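Local coordinates for putative uncharacterized protein (Mycobacterium avium, PDB 2Z6V) that is a sulfotransferase, STF9, that probably transfers a sulfuryl group from the donor PAPS to an acceptor whose identity is not established, at residues A[333-338]-A[404-409]. Sequence-based numbering, arbitrary orientation.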
loop_
_atom_site.group_PDB
_atom_site.type_symbol
_atom_site.label_atom_id
_atom_site.label_comp_id
_atom_site.label_asym_id
_atom_site.label_seq_id
_atom_site.Cartn_x
_atom_site.Cartn_y
_atom_site.Cartn_z
ATOM N N HIS A 333 3.793 18.771 -3.383
ATOM C CA HIS A 333 2.493 18.417 -3.924
ATOM C C HIS A 333 2.524 17.945 -5.355
ATOM O O HIS A 333 2.833 18.688 -6.281
ATOM C CB HIS A 333 1.513 19.574 -3.740
ATOM C CG HIS A 333 1.259 19.890 -2.304
ATOM N ND1 HIS A 333 1.683 21.061 -1.712
ATOM C CD2 HIS A 333 0.719 19.141 -1.315
ATOM C CE1 HIS A 333 1.417 21.017 -0.419
ATOM N NE2 HIS A 333 0.833 19.862 -0.152
ATOM N N MET A 334 2.198 16.674 -5.515
ATOM C CA MET A 334 2.182 16.045 -6.816
ATOM C C MET A 334 0.737 15.910 -7.289
ATOM O O MET A 334 -0.056 15.175 -6.702
ATOM C CB MET A 334 2.853 14.683 -6.710
ATOM C CG MET A 334 2.945 13.925 -7.999
ATOM S SD MET A 334 3.757 12.377 -7.655
ATOM C CE MET A 334 2.404 11.444 -6.890
ATOM N N TYR A 335 0.405 16.638 -8.348
ATOM C CA TYR A 335 -0.938 16.625 -8.904
ATOM C C TYR A 335 -1.049 15.649 -10.061
ATOM O O TYR A 335 -0.162 15.568 -10.911
ATOM C CB TYR A 335 -1.317 18.027 -9.383
ATOM C CG TYR A 335 -1.415 19.044 -8.268
ATOM C CD1 TYR A 335 -2.610 19.237 -7.574
ATOM C CD2 TYR A 335 -0.302 19.795 -7.886
ATOM C CE1 TYR A 335 -2.697 20.161 -6.524
ATOM C CE2 TYR A 335 -0.375 20.714 -6.840
ATOM C CZ TYR A 335 -1.573 20.895 -6.165
ATOM O OH TYR A 335 -1.644 21.815 -5.141
ATOM N N TYR A 336 -2.148 14.907 -10.083
ATOM C CA TYR A 336 -2.401 13.943 -11.145
ATOM C C TYR A 336 -2.334 14.616 -12.516
ATOM O O TYR A 336 -1.706 14.100 -13.447
ATOM C CB TYR A 336 -3.782 13.317 -10.955
ATOM C CG TYR A 336 -4.190 12.398 -12.075
ATOM C CD1 TYR A 336 -3.497 11.214 -12.316
ATOM C CD2 TYR A 336 -5.265 12.715 -12.906
ATOM C CE1 TYR A 336 -3.866 10.363 -13.360
ATOM C CE2 TYR A 336 -5.640 11.873 -13.952
ATOM C CZ TYR A 336 -4.937 10.699 -14.170
ATOM O OH TYR A 336 -5.310 9.853 -15.189
ATOM N N HIS A 337 -2.977 15.774 -12.637
ATOM C CA HIS A 337 -2.988 16.471 -13.905
ATOM C C HIS A 337 -1.604 16.908 -14.364
ATOM O O HIS A 337 -1.356 17.009 -15.558
ATOM C CB HIS A 337 -3.956 17.666 -13.870
ATOM C CG HIS A 337 -3.584 18.744 -12.895
ATOM N ND1 HIS A 337 -4.108 18.812 -11.621
ATOM C CD2 HIS A 337 -2.776 19.824 -13.027
ATOM C CE1 HIS A 337 -3.643 19.888 -11.013
ATOM N NE2 HIS A 337 -2.834 20.519 -11.844
ATOM N N GLU A 338 -0.699 17.155 -13.425
ATOM C CA GLU A 338 0.658 17.564 -13.783
ATOM C C GLU A 338 1.482 16.344 -14.154
ATOM O O GLU A 338 2.371 16.404 -15.002
ATOM C CB GLU A 338 1.327 18.309 -12.622
ATOM C CG GLU A 338 1.082 19.816 -12.616
ATOM C CD GLU A 338 1.749 20.527 -11.440
ATOM O OE1 GLU A 338 2.918 20.206 -11.125
ATOM O OE2 GLU A 338 1.103 21.418 -10.838
ATOM N N ASP A 404 -10.234 23.453 -1.359
ATOM C CA ASP A 404 -9.998 24.866 -1.145
ATOM C C ASP A 404 -8.529 25.192 -0.904
ATOM O O ASP A 404 -8.048 26.254 -1.305
ATOM C CB ASP A 404 -10.826 25.368 0.031
ATOM C CG ASP A 404 -10.674 26.849 0.241
ATOM O OD1 ASP A 404 -11.040 27.611 -0.682
ATOM O OD2 ASP A 404 -10.180 27.250 1.317
ATOM N N THR A 405 -7.810 24.288 -0.252
ATOM C CA THR A 405 -6.407 24.542 0.018
ATOM C C THR A 405 -5.476 24.090 -1.108
ATOM O O THR A 405 -4.384 24.632 -1.268
ATOM C CB THR A 405 -5.975 23.899 1.365
ATOM O OG1 THR A 405 -4.820 23.074 1.166
ATOM C CG2 THR A 405 -7.092 23.080 1.952
ATOM N N PHE A 406 -5.911 23.114 -1.899
ATOM C CA PHE A 406 -5.099 22.601 -3.000
ATOM C C PHE A 406 -5.772 22.828 -4.351
ATOM O O PHE A 406 -6.945 22.519 -4.531
ATOM C CB PHE A 406 -4.827 21.110 -2.798
ATOM C CG PHE A 406 -4.010 20.809 -1.578
ATOM C CD1 PHE A 406 -2.696 21.246 -1.483
ATOM C CD2 PHE A 406 -4.556 20.088 -0.520
ATOM C CE1 PHE A 406 -1.932 20.974 -0.351
ATOM C CE2 PHE A 406 -3.799 19.807 0.622
ATOM C CZ PHE A 406 -2.483 20.251 0.706
ATOM N N ASP A 407 -5.012 23.363 -5.297
ATOM C CA ASP A 407 -5.520 23.665 -6.627
ATOM C C ASP A 407 -5.571 22.425 -7.513
ATOM O O ASP A 407 -4.675 22.193 -8.331
ATOM C CB ASP A 407 -4.640 24.745 -7.263
ATOM C CG ASP A 407 -5.094 25.128 -8.656
ATOM O OD1 ASP A 407 -6.292 25.452 -8.826
ATOM O OD2 ASP A 407 -4.244 25.109 -9.579
ATOM N N ILE A 408 -6.634 21.639 -7.356
ATOM C CA ILE A 408 -6.794 20.408 -8.120
ATOM C C ILE A 408 -7.688 20.551 -9.342
ATOM O O ILE A 408 -8.820 21.031 -9.251
ATOM C CB ILE A 408 -7.358 19.279 -7.236
ATOM C CG1 ILE A 408 -6.391 18.999 -6.082
ATOM C CG2 ILE A 408 -7.595 18.026 -8.079
ATOM C CD1 ILE A 408 -6.864 17.929 -5.129
ATOM N N GLU A 409 -7.169 20.114 -10.484
ATOM C CA GLU A 409 -7.887 20.175 -11.753
ATOM C C GLU A 409 -8.886 19.020 -11.822
ATOM O O GLU A 409 -8.501 17.862 -11.939
ATOM C CB GLU A 409 -6.876 20.085 -12.895
ATOM C CG GLU A 409 -7.405 20.439 -14.266
ATOM C CD GLU A 409 -6.276 20.767 -15.235
ATOM O OE1 GLU A 409 -5.480 21.684 -14.926
ATOM O OE2 GLU A 409 -6.184 20.111 -16.297
HETATM O O HOH W 1 -1.841 23.120 -10.450
#
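Tyr335 and His337 face Ile408 and Glu409 where the chain from His333 to His337 and the chain from Phe406 to Glu409 run the same way, 12° apart, with CA of Tyr335 7.0 Å from CA of Ile408. They meet through side chains, the carbonyl O of Asp407 and one bridging water, with no direct hydrogen bond between them. CB of Glu409 makes a CH-pi contact over one face of the His337 imidazole, 3.6 Å from the ring centroid; CB of Tyr335, from its own segment, lies over the opposite face near the rim. The Glu409 carboxylate lies nearly parallel to the imidazole, planes 15° apart, while its OE2 is taken by a salt bridge to Arg341. In the plane of the same ring, a water is hydrogen-bonded to NE2 of His337 (3.1 Å) and donates to OD2 of Asp407 (3.2 Å). Asp407 centres an inverse gamma turn, and CE1 of Tyr335 comes within 3.4 Å of its carbonyl O. CG1 of Ile408 meets the Tyr335 ring at its edge, 3.9 Å from CE1. At the strand end of the contact, the rings of His333 and Phe406 meet obliquely, planes at 56°. The contact thus joins the edge strand 331-335 of the parallel sheet, and the start of helix 336-341, to the chain leaving helix 392-405; His272 of adjacent strand 267-272 touches Phe406 and Ile408, and Leu320 of helix 301-326 packs against Phe406.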